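RhCC (PDB 4U5R) is a trimeric member of the tautomerase superfamily that probably acts as a cofactor-independent oxygenase and can bind magnesium. Local coordinates at residues R65-A70 against A106-D111; P35-V40 against N135-Y140; P8-T13 against F43-K48; N58-R63 against G98-I103. The protein carries 1 engineered substitution. All coordinates share one frame; numbering follows the deposited sequence.

Contact 1: residues R65-A70 against A106-D111; sequences RLDHIA and AETPMD. Engineered in segment 106-111: Ala106 (natural residue Asp).
Asp67 and Thr108 cross at about a right angle, the methyl CG2 of Thr108 lying 3.7 Å from CG of the carboxylate. On the same face, Ala106 brings CB to 3.6 Å from Asp67 OD1. Arg65, extended from CG to NE, runs forward along its own strand, and NH1 gives Asp67 OD1 a 2.8 Å salt bridge from 54° above the carboxylate plane; its NE pairs with Asp67 of a third subunit. Asp67 OD2 is gripped by Arg65 and His104 of a second subunit. With an alanine here, Arg65 of the second subunit would probably lose its carboxylate mate and Arg65 NH1 of this chain its acceptor. On the other face a water links His68 ND1 to Glu107 OE2, which also accepts from Met73 N, while Tyr28 holds His68 NE2. Beneath the side chains, parallel-strand bonds such as His68 N to Ala106 O (2.8 Å) fix the register. Ala106, engineered, replaces a magnesium-binding aspartate and offers no carboxylate; this chain binds no metal, and Arg65-Asp67 pairs join the subunits.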
loop_
_atom_site.group_PDB
_atom_site.type_symbol
_atom_site.label_atom_id
_atom_site.label_comp_id
_atom_site.label_asym_id
_atom_site.label_seq_id
_atom_site.Cartn_x
_atom_site.Cartn_y
_atom_site.Cartn_z
ATOM N N ARG B 65 3.192 3.618 7.342
ATOM C CA ARG B 65 2.155 3.912 6.354
ATOM C C ARG B 65 0.850 3.310 6.825
ATOM O O ARG B 65 0.841 2.199 7.297
ATOM C CB ARG B 65 2.526 3.350 4.977
ATOM C CG ARG B 65 1.493 3.659 3.906
ATOM C CD ARG B 65 1.613 2.738 2.693
ATOM N NE ARG B 65 0.708 3.221 1.653
ATOM C CZ ARG B 65 -0.592 2.968 1.623
ATOM N NH1 ARG B 65 -1.145 2.200 2.560
ATOM N NH2 ARG B 65 -1.338 3.482 0.652
ATOM N N LEU B 66 -0.263 4.008 6.673
ATOM C CA LEU B 66 -1.515 3.420 7.114
ATOM C C LEU B 66 -2.644 3.744 6.174
ATOM O O LEU B 66 -2.634 4.800 5.572
ATOM C CB LEU B 66 -1.817 3.877 8.544
ATOM C CG LEU B 66 -1.867 5.369 8.897
ATOM C CD1 LEU B 66 -3.015 5.707 9.837
ATOM C CD2 LEU B 66 -0.536 5.812 9.482
ATOM N N ASP B 67 -3.565 2.791 5.994
ATOM C CA ASP B 67 -4.868 3.061 5.378
ATOM C C ASP B 67 -5.945 3.281 6.422
ATOM O O ASP B 67 -6.013 2.558 7.423
ATOM C CB ASP B 67 -5.332 1.899 4.485
ATOM C CG ASP B 67 -4.470 1.699 3.243
ATOM O OD1 ASP B 67 -3.915 2.662 2.690
ATOM O OD2 ASP B 67 -4.390 0.547 2.780
ATOM N N HIS B 68 -6.815 4.254 6.169
ATOM C CA HIS B 68 -8.047 4.399 6.925
ATOM C C HIS B 68 -9.179 3.926 6.045
ATOM O O HIS B 68 -9.310 4.393 4.910
ATOM C CB HIS B 68 -8.269 5.848 7.338
ATOM C CG HIS B 68 -7.536 6.243 8.580
ATOM N ND1 HIS B 68 -7.679 7.488 9.149
ATOM C CD2 HIS B 68 -6.680 5.559 9.381
ATOM C CE1 HIS B 68 -6.944 7.560 10.244
ATOM N NE2 HIS B 68 -6.326 6.402 10.407
ATOM N N ILE B 69 -9.980 3.006 6.576
ATOM C CA ILE B 69 -11.037 2.343 5.825
ATOM C C ILE B 69 -12.415 2.627 6.385
ATOM O O ILE B 69 -13.354 2.867 5.633
ATOM C CB ILE B 69 -10.825 0.822 5.817
ATOM C CG1 ILE B 69 -9.364 0.505 5.489
ATOM C CG2 ILE B 69 -11.783 0.160 4.831
ATOM C CD1 ILE B 69 -8.884 -0.867 6.014
ATOM N N ALA B 70 -12.534 2.597 7.710
ATOM C CA ALA B 70 -13.841 2.658 8.356
ATOM C C ALA B 70 -14.410 4.076 8.343
ATOM O O ALA B 70 -15.605 4.271 8.120
ATOM C CB ALA B 70 -13.748 2.124 9.785
ATOM N N ALA B 106 -3.423 7.023 3.794
ATOM C CA ALA B 106 -4.311 7.012 2.646
ATOM C C ALA B 106 -5.707 6.626 3.127
ATOM O O ALA B 106 -5.850 5.924 4.124
ATOM C CB ALA B 106 -3.809 6.043 1.593
ATOM N N GLU B 107 -6.731 7.104 2.432
ATOM C CA GLU B 107 -8.104 6.730 2.719
ATOM C C GLU B 107 -8.575 5.855 1.562
ATOM O O GLU B 107 -8.400 6.217 0.393
ATOM C CB GLU B 107 -8.995 7.970 2.898
ATOM C CG GLU B 107 -8.536 8.884 4.035
ATOM C CD GLU B 107 -9.478 10.054 4.298
ATOM O OE1 GLU B 107 -9.783 10.808 3.350
ATOM O OE2 GLU B 107 -9.912 10.220 5.454
ATOM N N THR B 108 -9.121 4.689 1.899
ATOM C CA THR B 108 -9.562 3.703 0.915
ATOM C C THR B 108 -11.062 3.454 1.104
ATOM O O THR B 108 -11.617 3.772 2.164
ATOM C CB THR B 108 -8.756 2.371 1.029
ATOM O OG1 THR B 108 -9.111 1.693 2.235
ATOM C CG2 THR B 108 -7.238 2.637 1.043
ATOM N N PRO B 109 -11.745 2.941 0.062
ATOM C CA PRO B 109 -13.217 2.846 0.090
ATOM C C PRO B 109 -13.794 1.930 1.169
ATOM O O PRO B 109 -13.479 0.732 1.225
ATOM C CB PRO B 109 -13.561 2.287 -1.295
ATOM C CG PRO B 109 -12.421 2.639 -2.150
ATOM C CD PRO B 109 -11.199 2.651 -1.277
ATOM N N MET B 110 -14.670 2.487 2.000
ATOM C CA MET B 110 -15.266 1.735 3.103
ATOM C C MET B 110 -16.033 0.491 2.651
ATOM O O MET B 110 -16.130 -0.482 3.398
ATOM C CB MET B 110 -16.194 2.650 3.909
ATOM C CG MET B 110 -16.675 2.059 5.225
ATOM S SD MET B 110 -17.682 3.251 6.134
ATOM C CE MET B 110 -19.001 3.549 4.961
ATOM N N ASP B 111 -16.582 0.521 1.440
ATOM C CA ASP B 111 -17.423 -0.576 0.971
ATOM C C ASP B 111 -16.622 -1.690 0.302
ATOM O O ASP B 111 -17.191 -2.679 -0.153
ATOM C CB ASP B 111 -18.500 -0.046 0.011
ATOM C CG ASP B 111 -17.923 0.606 -1.246
ATOM O OD1 ASP B 111 -16.707 0.883 -1.315
ATOM O OD2 ASP B 111 -18.715 0.864 -2.180
HETATM O O HOH W 1 -9.794 8.671 7.693
#

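Contact 2: residues P35-V40 against N135-Y140; sequences PRFYVV and NRPIPY
Phe37 meets the loop 135-140 with both a face and an edge of its ring. Over one face lies CD of Pro137, 3.8 Å from the ring centroid and offset toward the rim, a CH-pi contact that suits proline, whose CD hydrogens lie next to the nitrogen. At the edge, Asn135 OD1 sits near the ring plane, 3.2 Å from CD2. The same oxygen accepts a weak, bent hydrogen bond from Phe37 N (3.2 Å, 133°), and so touches the residue through ring and backbone together. Phe37 CG stands between its own N and carbonyl carbon (chi1 69°), which swings the ring out over the Arg136-Pro137 peptide. An alanine in place of the phenylalanine would probably open a gap beneath Pro137 and leave Asn135 OD1 without the ring edge it meets.

Further out, Asn135 has positive phi, which asparagine tolerates well, and its amide ND2 shares a water with Arg36 NE. Arg36 itself is held by a salt bridge to Glu22 of helix 14-32 and by Gly54 O of a second subunit, whose Val53 packs on Phe37. The contact thus joins the 3-10 turn leading into strand 40-46 to the loop leaving helix 126-134, whose Trp131 packs on Pro137.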
loop_
_atom_site.group_PDB
_atom_site.type_symbol
_atom_site.label_atom_id
_atom_site.label_comp_id
_atom_site.label_asym_id
_atom_site.label_seq_id
_atom_site.Cartn_x
_atom_site.Cartn_y
_atom_site.Cartn_z
ATOM N N PRO B 35 -14.311 -0.632 17.264
ATOM C CA PRO B 35 -13.959 -1.944 17.811
ATOM C C PRO B 35 -12.442 -2.104 17.794
ATOM O O PRO B 35 -11.810 -1.744 16.790
ATOM C CB PRO B 35 -14.639 -2.929 16.857
ATOM C CG PRO B 35 -15.756 -2.135 16.233
ATOM C CD PRO B 35 -15.273 -0.720 16.147
ATOM N N ARG B 36 -11.869 -2.586 18.888
ATOM C CA ARG B 36 -10.421 -2.645 18.998
ATOM C C ARG B 36 -9.828 -3.476 17.874
ATOM O O ARG B 36 -8.790 -3.108 17.307
ATOM C CB ARG B 36 -10.004 -3.209 20.356
ATOM C CG ARG B 36 -10.427 -2.365 21.537
ATOM C CD ARG B 36 -10.064 -3.077 22.822
ATOM N NE ARG B 36 -8.635 -3.348 22.825
ATOM C CZ ARG B 36 -7.727 -2.485 23.262
ATOM N NH1 ARG B 36 -6.441 -2.795 23.214
ATOM N NH2 ARG B 36 -8.113 -1.309 23.749
ATOM N N PHE B 37 -10.494 -4.572 17.512
ATOM C CA PHE B 37 -9.919 -5.493 16.541
ATOM C C PHE B 37 -9.874 -4.943 15.104
ATOM O O PHE B 37 -9.217 -5.553 14.263
ATOM C CB PHE B 37 -10.655 -6.843 16.546
ATOM C CG PHE B 37 -12.058 -6.777 16.015
ATOM C CD1 PHE B 37 -12.322 -6.963 14.667
ATOM C CD2 PHE B 37 -13.113 -6.575 16.882
ATOM C CE1 PHE B 37 -13.621 -6.907 14.194
ATOM C CE2 PHE B 37 -14.416 -6.523 16.411
ATOM C CZ PHE B 37 -14.662 -6.697 15.064
ATOM N N TYR B 38 -10.565 -3.828 14.825
ATOM C CA TYR B 38 -10.393 -3.104 13.551
ATOM C C TYR B 38 -8.952 -2.633 13.363
ATOM O O TYR B 38 -8.483 -2.509 12.227
ATOM C CB TYR B 38 -11.298 -1.865 13.444
ATOM C CG TYR B 38 -12.755 -2.099 13.115
ATOM C CD1 TYR B 38 -13.290 -3.376 13.076
ATOM C CD2 TYR B 38 -13.589 -1.026 12.847
ATOM C CE1 TYR B 38 -14.630 -3.576 12.791
ATOM C CE2 TYR B 38 -14.925 -1.214 12.549
ATOM C CZ TYR B 38 -15.435 -2.488 12.528
ATOM O OH TYR B 38 -16.765 -2.670 12.252
ATOM N N VAL B 39 -8.260 -2.356 14.467
ATOM C CA VAL B 39 -6.917 -1.773 14.388
ATOM C C VAL B 39 -5.845 -2.856 14.227
ATOM O O VAL B 39 -5.528 -3.595 15.164
ATOM C CB VAL B 39 -6.611 -0.910 15.635
ATOM C CG1 VAL B 39 -5.364 -0.076 15.410
ATOM C CG2 VAL B 39 -7.778 0.010 15.942
ATOM N N VAL B 40 -5.284 -2.913 13.025
ATOM C CA VAL B 40 -4.267 -3.902 12.682
ATOM C C VAL B 40 -2.926 -3.182 12.504
ATOM O O VAL B 40 -2.826 -2.180 11.775
ATOM C CB VAL B 40 -4.647 -4.676 11.398
ATOM C CG1 VAL B 40 -3.509 -5.579 10.950
ATOM C CG2 VAL B 40 -5.942 -5.474 11.609
ATOM N N ASN B 135 -15.833 -7.195 21.122
ATOM C CA ASN B 135 -14.519 -7.196 20.476
ATOM C C ASN B 135 -14.315 -8.374 19.526
ATOM O O ASN B 135 -13.243 -8.976 19.485
ATOM C CB ASN B 135 -13.399 -7.165 21.512
ATOM C CG ASN B 135 -12.102 -6.637 20.938
ATOM O OD1 ASN B 135 -12.099 -5.970 19.897
ATOM N ND2 ASN B 135 -10.993 -6.936 21.600
ATOM N N ARG B 136 -15.348 -8.676 18.746
ATOM C CA ARG B 136 -15.239 -9.682 17.696
ATOM C C ARG B 136 -16.273 -9.369 16.628
ATOM O O ARG B 136 -17.291 -8.745 16.905
ATOM C CB ARG B 136 -15.429 -11.094 18.258
ATOM C CG ARG B 136 -16.752 -11.302 18.964
ATOM C CD ARG B 136 -16.813 -12.671 19.640
ATOM N NE ARG B 136 -15.709 -12.861 20.580
ATOM C CZ ARG B 136 -15.730 -12.502 21.863
ATOM N NH1 ARG B 136 -16.806 -11.923 22.391
ATOM N NH2 ARG B 136 -14.665 -12.723 22.624
ATOM N N PRO B 137 -15.999 -9.759 15.383
ATOM C CA PRO B 137 -17.026 -9.522 14.362
ATOM C C PRO B 137 -18.163 -10.531 14.471
ATOM O O PRO B 137 -17.961 -11.717 14.213
ATOM C CB PRO B 137 -16.263 -9.675 13.042
ATOM C CG PRO B 137 -15.054 -10.463 13.379
ATOM C CD PRO B 137 -14.722 -10.224 14.819
ATOM N N ILE B 138 -19.340 -10.046 14.854
ATOM C CA ILE B 138 -20.515 -10.890 15.053
ATOM C C ILE B 138 -21.376 -10.943 13.797
ATOM O O ILE B 138 -21.800 -9.904 13.293
ATOM C CB ILE B 138 -21.403 -10.385 16.218
ATOM C CG1 ILE B 138 -20.591 -10.179 17.501
ATOM C CG2 ILE B 138 -22.570 -11.353 16.440
ATOM C CD1 ILE B 138 -20.244 -11.443 18.228
ATOM N N PRO B 139 -21.625 -12.153 13.272
ATOM C CA PRO B 139 -22.544 -12.279 12.133
ATOM C C PRO B 139 -23.892 -11.628 12.416
ATOM O O PRO B 139 -24.441 -11.801 13.509
ATOM C CB PRO B 139 -22.695 -13.791 11.972
ATOM C CG PRO B 139 -21.392 -14.345 12.485
ATOM C CD PRO B 139 -21.022 -13.446 13.643
ATOM N N TYR B 140 -24.410 -10.876 11.448
ATOM C CA TYR B 140 -25.636 -10.121 11.649
ATOM C C TYR B 140 -26.344 -9.875 10.324
ATOM O O TYR B 140 -25.767 -10.063 9.240
ATOM C CB TYR B 140 -25.340 -8.781 12.352
ATOM C CG TYR B 140 -24.657 -7.760 11.472
ATOM C CD1 TYR B 140 -23.303 -7.874 11.164
ATOM C CD2 TYR B 140 -25.358 -6.678 10.954
ATOM C CE1 TYR B 140 -22.677 -6.946 10.348
ATOM C CE2 TYR B 140 -24.739 -5.748 10.139
ATOM C CZ TYR B 140 -23.399 -5.887 9.839
ATOM O OH TYR B 140 -22.806 -4.958 9.025
HETATM O O HOH W 2 -13.457 -3.170 21.293
HETATM O O HOH W 3 -7.799 -6.373 21.914
#

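Contact 3: residues P8-T13 against F43-K48; sequences PENAFT and FKDMPK
Phe43, at the start of 43-48, meets Phe12, the two side chains crossing at about a right angle, with CE1 of Phe43 3.9 Å from CD2 of Phe12. Two bulky apolar rings suit this place, since both also pack on Lys17 and Leu20 of helix 14-32, and Tyr52 of a second subunit packs against the Phe43 ring. Two residues on, Asp45 is the polar centre of the contact. Its OD2 accepts a nearly straight hydrogen bond from Asn10 N (3.0 Å, 165°), met from well above the carboxylate plane. Its other oxygen, OD1, accepts a hydrogen bond from a water (2.7 Å), and that water in turn accepts from Phe12 N. A short acidic side chain thus holds two backbone N-H groups of the loop, one directly and one through water. The loop opens with a type II turn from Pro8 to Ala11, where Asn10 takes up the positive phi of the third position and Ala11 N bonds back to Pro8 O at 3.1 Å.

Next comes Met46, whose carbonyl O receives a weak bond from Glu9 N (3.0 Å), the last link of the parallel pairing between strands 2-8 and 40-46. Glu9 then crosses Pro47 obliquely, its OE1 3.7 Å from Pro47 CA. The arrangement fastens the loop between strand 2-8 and helix 14-32, which Thr13 caps at its N terminus, onto the end of strand 40-46.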
loop_
_atom_site.group_PDB
_atom_site.type_symbol
_atom_site.label_atom_id
_atom_site.label_comp_id
_atom_site.label_asym_id
_atom_site.label_seq_id
_atom_site.Cartn_x
_atom_site.Cartn_y
_atom_site.Cartn_z
ATOM N N PRO B 8 14.268 -0.872 11.564
ATOM C CA PRO B 8 15.518 -1.631 11.604
ATOM C C PRO B 8 15.269 -2.959 12.283
ATOM O O PRO B 8 14.479 -2.994 13.233
ATOM C CB PRO B 8 16.443 -0.752 12.454
ATOM C CG PRO B 8 15.927 0.626 12.263
ATOM C CD PRO B 8 14.427 0.495 12.097
ATOM N N GLU B 9 15.908 -4.022 11.801
ATOM C CA GLU B 9 15.771 -5.340 12.407
ATOM C C GLU B 9 15.947 -5.271 13.913
ATOM O O GLU B 9 16.869 -4.633 14.398
ATOM C CB GLU B 9 16.796 -6.313 11.834
ATOM C CG GLU B 9 16.285 -7.219 10.749
ATOM C CD GLU B 9 17.217 -8.388 10.524
ATOM O OE1 GLU B 9 18.421 -8.146 10.301
ATOM O OE2 GLU B 9 16.753 -9.548 10.598
ATOM N N ASN B 10 15.038 -5.917 14.634
ATOM C CA ASN B 10 15.134 -6.094 16.086
ATOM C C ASN B 10 15.032 -4.794 16.893
ATOM O O ASN B 10 15.364 -4.764 18.081
ATOM C CB ASN B 10 16.436 -6.843 16.435
ATOM C CG ASN B 10 16.622 -8.114 15.611
ATOM O OD1 ASN B 10 17.673 -8.330 15.006
ATOM N ND2 ASN B 10 15.597 -8.956 15.574
ATOM N N ALA B 11 14.526 -3.726 16.275
ATOM C CA ALA B 11 14.337 -2.463 16.986
ATOM C C ALA B 11 13.393 -2.612 18.178
ATOM O O ALA B 11 13.625 -2.021 19.239
ATOM C CB ALA B 11 13.802 -1.385 16.037
ATOM N N PHE B 12 12.319 -3.381 17.985
ATOM C CA PHE B 12 11.287 -3.550 19.004
ATOM C C PHE B 12 11.198 -4.965 19.550
ATOM O O PHE B 12 11.224 -5.942 18.795
ATOM C CB PHE B 12 9.917 -3.162 18.446
ATOM C CG PHE B 12 9.796 -1.717 18.064
ATOM C CD1 PHE B 12 10.435 -0.727 18.789
ATOM C CD2 PHE B 12 9.006 -1.349 16.985
ATOM C CE1 PHE B 12 10.300 0.602 18.435
ATOM C CE2 PHE B 12 8.868 -0.021 16.626
ATOM C CZ PHE B 12 9.521 0.953 17.343
ATOM N N THR B 13 11.059 -5.059 20.868
ATOM C CA THR B 13 10.783 -6.333 21.534
ATOM C C THR B 13 9.316 -6.695 21.360
ATOM O O THR B 13 8.511 -5.842 20.990
ATOM C CB THR B 13 11.094 -6.269 23.041
ATOM O OG1 THR B 13 10.217 -5.323 23.663
ATOM C CG2 THR B 13 12.549 -5.872 23.286
ATOM N N PHE B 43 4.203 -5.186 11.968
ATOM C CA PHE B 43 5.609 -4.827 12.142
ATOM C C PHE B 43 6.493 -5.560 11.149
ATOM O O PHE B 43 6.458 -6.787 11.043
ATOM C CB PHE B 43 6.073 -5.124 13.569
ATOM C CG PHE B 43 5.453 -4.233 14.586
ATOM C CD1 PHE B 43 5.992 -2.983 14.838
ATOM C CD2 PHE B 43 4.319 -4.624 15.271
ATOM C CE1 PHE B 43 5.408 -2.134 15.747
ATOM C CE2 PHE B 43 3.735 -3.785 16.200
ATOM C CZ PHE B 43 4.291 -2.538 16.445
ATOM N N LYS B 44 7.295 -4.802 10.417
ATOM C CA LYS B 44 8.110 -5.387 9.370
ATOM C C LYS B 44 9.572 -5.031 9.628
ATOM O O LYS B 44 9.993 -3.887 9.434
ATOM C CB LYS B 44 7.614 -4.902 7.997
ATOM C CG LYS B 44 6.176 -5.374 7.688
ATOM C CD LYS B 44 5.557 -4.667 6.489
ATOM C CE LYS B 44 4.217 -5.262 6.110
ATOM N NZ LYS B 44 3.823 -4.798 4.751
ATOM N N ASP B 45 10.329 -6.017 10.109
ATOM C CA ASP B 45 11.751 -5.855 10.342
ATOM C C ASP B 45 12.499 -5.785 9.015
ATOM O O ASP B 45 12.359 -6.667 8.162
ATOM C CB ASP B 45 12.285 -7.006 11.206
ATOM C CG ASP B 45 12.294 -6.670 12.689
ATOM O OD1 ASP B 45 11.867 -5.560 13.061
ATOM O OD2 ASP B 45 12.728 -7.523 13.487
ATOM N N MET B 46 13.270 -4.716 8.835
ATOM C CA MET B 46 14.067 -4.549 7.629
ATOM C C MET B 46 15.535 -4.776 7.924
ATOM O O MET B 46 16.115 -4.080 8.764
ATOM C CB MET B 46 13.883 -3.151 7.039
ATOM C CG MET B 46 12.445 -2.820 6.697
ATOM S SD MET B 46 11.776 -3.857 5.373
ATOM C CE MET B 46 12.722 -3.341 3.939
ATOM N N PRO B 47 16.141 -5.758 7.248
ATOM C CA PRO B 47 17.588 -5.982 7.371
ATOM C C PRO B 47 18.406 -4.757 6.979
ATOM O O PRO B 47 17.921 -3.909 6.223
ATOM C CB PRO B 47 17.848 -7.139 6.398
ATOM C CG PRO B 47 16.552 -7.856 6.293
ATOM C CD PRO B 47 15.484 -6.796 6.434
ATOM N N LYS B 48 19.629 -4.653 7.498
ATOM C CA LYS B 48 20.546 -3.606 7.052
ATOM C C LYS B 48 20.678 -3.621 5.523
ATOM O O LYS B 48 20.538 -4.670 4.881
ATOM C CB LYS B 48 21.922 -3.772 7.712
ATOM C CG LYS B 48 21.931 -3.495 9.208
ATOM C CD LYS B 48 23.357 -3.317 9.715
ATOM C CE LYS B 48 23.398 -3.124 11.222
ATOM N NZ LYS B 48 23.093 -4.387 11.949
HETATM O O HOH W 4 11.577 -5.333 15.749
#

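Contact 4: residues N58-R63 against G98-I103; sequences NNNFVR and GYDWEI
Arg63 and Glu102 make the close-fitting end of this contact: the guanidinium lies with one face on the carboxylate carbon, the two planes 32° apart, and NE forms a 3.1 Å salt bridge with Glu102 OE1. The bend at chi2 of Arg63 (55°) folds its chain over Glu102. A water joins Arg63 NH2 to the same OE1, while NH1 goes to His104 and Glu102 OE2 to Trp113 of a third subunit. Alongside, the Phe61 ring runs past Asp100 CB (3.7 Å) to Glu102 CB. On the other face Val62 CG2 lies over the Tyr99 ring.

The loop end is more open and polar. Asn60 ND2 bonds Gly98 O at 3.0 Å, and Asn58 OD1 closes an Asx turn onto Asn60 N; Gly98 has a positive phi that would crowd a side chain. Val62 N to Asp100 O (2.8 Å, 173°) ties the parallel strands between the two ends. A buried charge pair with several partners implies that Arg63 and Glu102 probably remain ionised.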
loop_
_atom_site.group_PDB
_atom_site.type_symbol
_atom_site.label_atom_id
_atom_site.label_comp_id
_atom_site.label_asym_id
_atom_site.label_seq_id
_atom_site.Cartn_x
_atom_site.Cartn_y
_atom_site.Cartn_z
ATOM N N ASN B 58 19.910 3.669 5.077
ATOM C CA ASN B 58 19.691 4.217 6.406
ATOM C C ASN B 58 19.157 3.105 7.290
ATOM O O ASN B 58 18.041 2.614 7.080
ATOM C CB ASN B 58 18.726 5.412 6.371
ATOM C CG ASN B 58 18.608 6.125 7.720
ATOM O OD1 ASN B 58 18.819 5.534 8.777
ATOM N ND2 ASN B 58 18.243 7.408 7.683
ATOM N N ASN B 59 19.963 2.713 8.273
ATOM C CA ASN B 59 19.580 1.638 9.164
ATOM C C ASN B 59 19.087 2.183 10.515
ATOM O O ASN B 59 19.024 1.456 11.511
ATOM C CB ASN B 59 20.765 0.669 9.322
ATOM C CG ASN B 59 21.341 0.210 7.965
ATOM O OD1 ASN B 59 20.610 -0.240 7.081
ATOM N ND2 ASN B 59 22.659 0.342 7.796
ATOM N N ASN B 60 18.699 3.461 10.537
ATOM C CA ASN B 60 18.150 4.083 11.736
ATOM C C ASN B 60 16.835 4.785 11.392
ATOM O O ASN B 60 16.465 5.806 11.974
ATOM C CB ASN B 60 19.169 5.059 12.341
ATOM C CG ASN B 60 18.785 5.531 13.736
ATOM O OD1 ASN B 60 18.448 4.733 14.609
ATOM N ND2 ASN B 60 18.800 6.843 13.938
ATOM N N PHE B 61 16.100 4.190 10.457
ATOM C CA PHE B 61 14.926 4.856 9.920
ATOM C C PHE B 61 13.676 3.988 10.053
ATOM O O PHE B 61 13.685 2.813 9.672
ATOM C CB PHE B 61 15.189 5.231 8.457
ATOM C CG PHE B 61 14.123 6.100 7.838
ATOM C CD1 PHE B 61 14.142 7.476 7.999
ATOM C CD2 PHE B 61 13.117 5.537 7.071
ATOM C CE1 PHE B 61 13.158 8.279 7.422
ATOM C CE2 PHE B 61 12.138 6.333 6.491
ATOM C CZ PHE B 61 12.157 7.699 6.670
ATOM N N VAL B 62 12.619 4.573 10.617
ATOM C CA VAL B 62 11.334 3.897 10.754
ATOM C C VAL B 62 10.324 4.531 9.792
ATOM O O VAL B 62 10.044 5.728 9.864
ATOM C CB VAL B 62 10.815 3.961 12.214
ATOM C CG1 VAL B 62 9.428 3.318 12.305
ATOM C CG2 VAL B 62 11.799 3.273 13.164
ATOM N N ARG B 63 9.784 3.737 8.876
ATOM C CA ARG B 63 8.782 4.236 7.929
ATOM C C ARG B 63 7.407 3.671 8.268
ATOM O O ARG B 63 7.245 2.452 8.357
ATOM C CB ARG B 63 9.192 3.870 6.490
ATOM C CG ARG B 63 8.419 4.583 5.374
ATOM C CD ARG B 63 8.509 6.092 5.555
ATOM N NE ARG B 63 7.982 6.803 4.396
ATOM C CZ ARG B 63 6.712 7.147 4.208
ATOM N NH1 ARG B 63 5.764 6.815 5.088
ATOM N NH2 ARG B 63 6.392 7.809 3.102
ATOM N N GLY B 98 15.681 7.983 19.302
ATOM C CA GLY B 98 16.688 8.522 18.405
ATOM C C GLY B 98 16.567 8.108 16.950
ATOM O O GLY B 98 17.474 8.356 16.157
ATOM N N TYR B 99 15.443 7.497 16.588
ATOM C CA TYR B 99 15.209 7.110 15.198
ATOM C C TYR B 99 14.791 8.285 14.331
ATOM O O TYR B 99 14.244 9.273 14.821
ATOM C CB TYR B 99 14.114 6.038 15.103
ATOM C CG TYR B 99 14.498 4.720 15.714
ATOM C CD1 TYR B 99 15.382 3.870 15.067
ATOM C CD2 TYR B 99 13.980 4.321 16.940
ATOM C CE1 TYR B 99 15.740 2.652 15.618
ATOM C CE2 TYR B 99 14.340 3.106 17.505
ATOM C CZ TYR B 99 15.223 2.283 16.841
ATOM O OH TYR B 99 15.580 1.075 17.390
ATOM N N ASP B 100 15.049 8.158 13.036
ATOM C CA ASP B 100 14.469 9.056 12.038
ATOM C C ASP B 100 13.196 8.395 11.548
ATOM O O ASP B 100 13.103 7.166 11.569
ATOM C CB ASP B 100 15.446 9.299 10.886
ATOM C CG ASP B 100 16.694 10.006 11.342
ATOM O OD1 ASP B 100 16.572 10.917 12.183
ATOM O OD2 ASP B 100 17.784 9.640 10.868
ATOM N N TRP B 101 12.199 9.176 11.140
ATOM C CA TRP B 101 10.933 8.548 10.745
ATOM C C TRP B 101 10.070 9.439 9.861
ATOM O O TRP B 101 10.267 10.657 9.760
ATOM C CB TRP B 101 10.119 8.088 11.985
ATOM C CG TRP B 101 9.367 9.167 12.733
ATOM C CD1 TRP B 101 8.014 9.372 12.743
ATOM C CD2 TRP B 101 9.934 10.190 13.559
ATOM N NE1 TRP B 101 7.708 10.454 13.535
ATOM C CE2 TRP B 101 8.869 10.976 14.045
ATOM C CE3 TRP B 101 11.242 10.506 13.951
ATOM C CZ2 TRP B 101 9.074 12.074 14.890
ATOM C CZ3 TRP B 101 11.444 11.600 14.782
ATOM C CH2 TRP B 101 10.365 12.368 15.238
ATOM N N GLU B 102 9.112 8.792 9.211
ATOM C CA GLU B 102 8.174 9.426 8.297
ATOM C C GLU B 102 6.886 8.614 8.319
ATOM O O GLU B 102 6.923 7.390 8.423
ATOM C CB GLU B 102 8.749 9.505 6.870
ATOM C CG GLU B 102 7.827 10.208 5.886
ATOM C CD GLU B 102 8.395 10.327 4.477
ATOM O OE1 GLU B 102 9.339 9.595 4.124
ATOM O OE2 GLU B 102 7.867 11.155 3.701
ATOM N N ILE B 103 5.753 9.295 8.213
ATOM C CA ILE B 103 4.440 8.665 8.266
ATOM C C ILE B 103 3.543 9.294 7.230
ATOM O O ILE B 103 3.603 10.511 7.002
ATOM C CB ILE B 103 3.766 8.828 9.649
ATOM C CG1 ILE B 103 2.441 8.048 9.710
ATOM C CG2 ILE B 103 3.518 10.307 9.962
ATOM C CD1 ILE B 103 1.919 7.847 11.142
HETATM O O HOH W 5 8.719 8.239 1.707
#

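In the fold
From the N terminus, contact 3 closes first, bringing strand 40-46 back beside the end of strand 2-8 across helix 14-32. Contact 2 opens at 35-40, before contact 3 has closed, so the two cross; its partner at 135-140 lies far along the chain, and the loop it spans encloses both contact 1 and contact 4. Those two cross each other in turn, because they share strands 61-68 and 100-107 of one beta-alpha-beta unit with helix 76-90 between: contact 4 joins their beginnings, contact 1 their ends, about 23 Å away between centres. Leu66 and Ile103 touch between them. Contact 4 also packs against contact 3, while contact 2 ties the loop after helix 126-134 to the turn before strand 40-46.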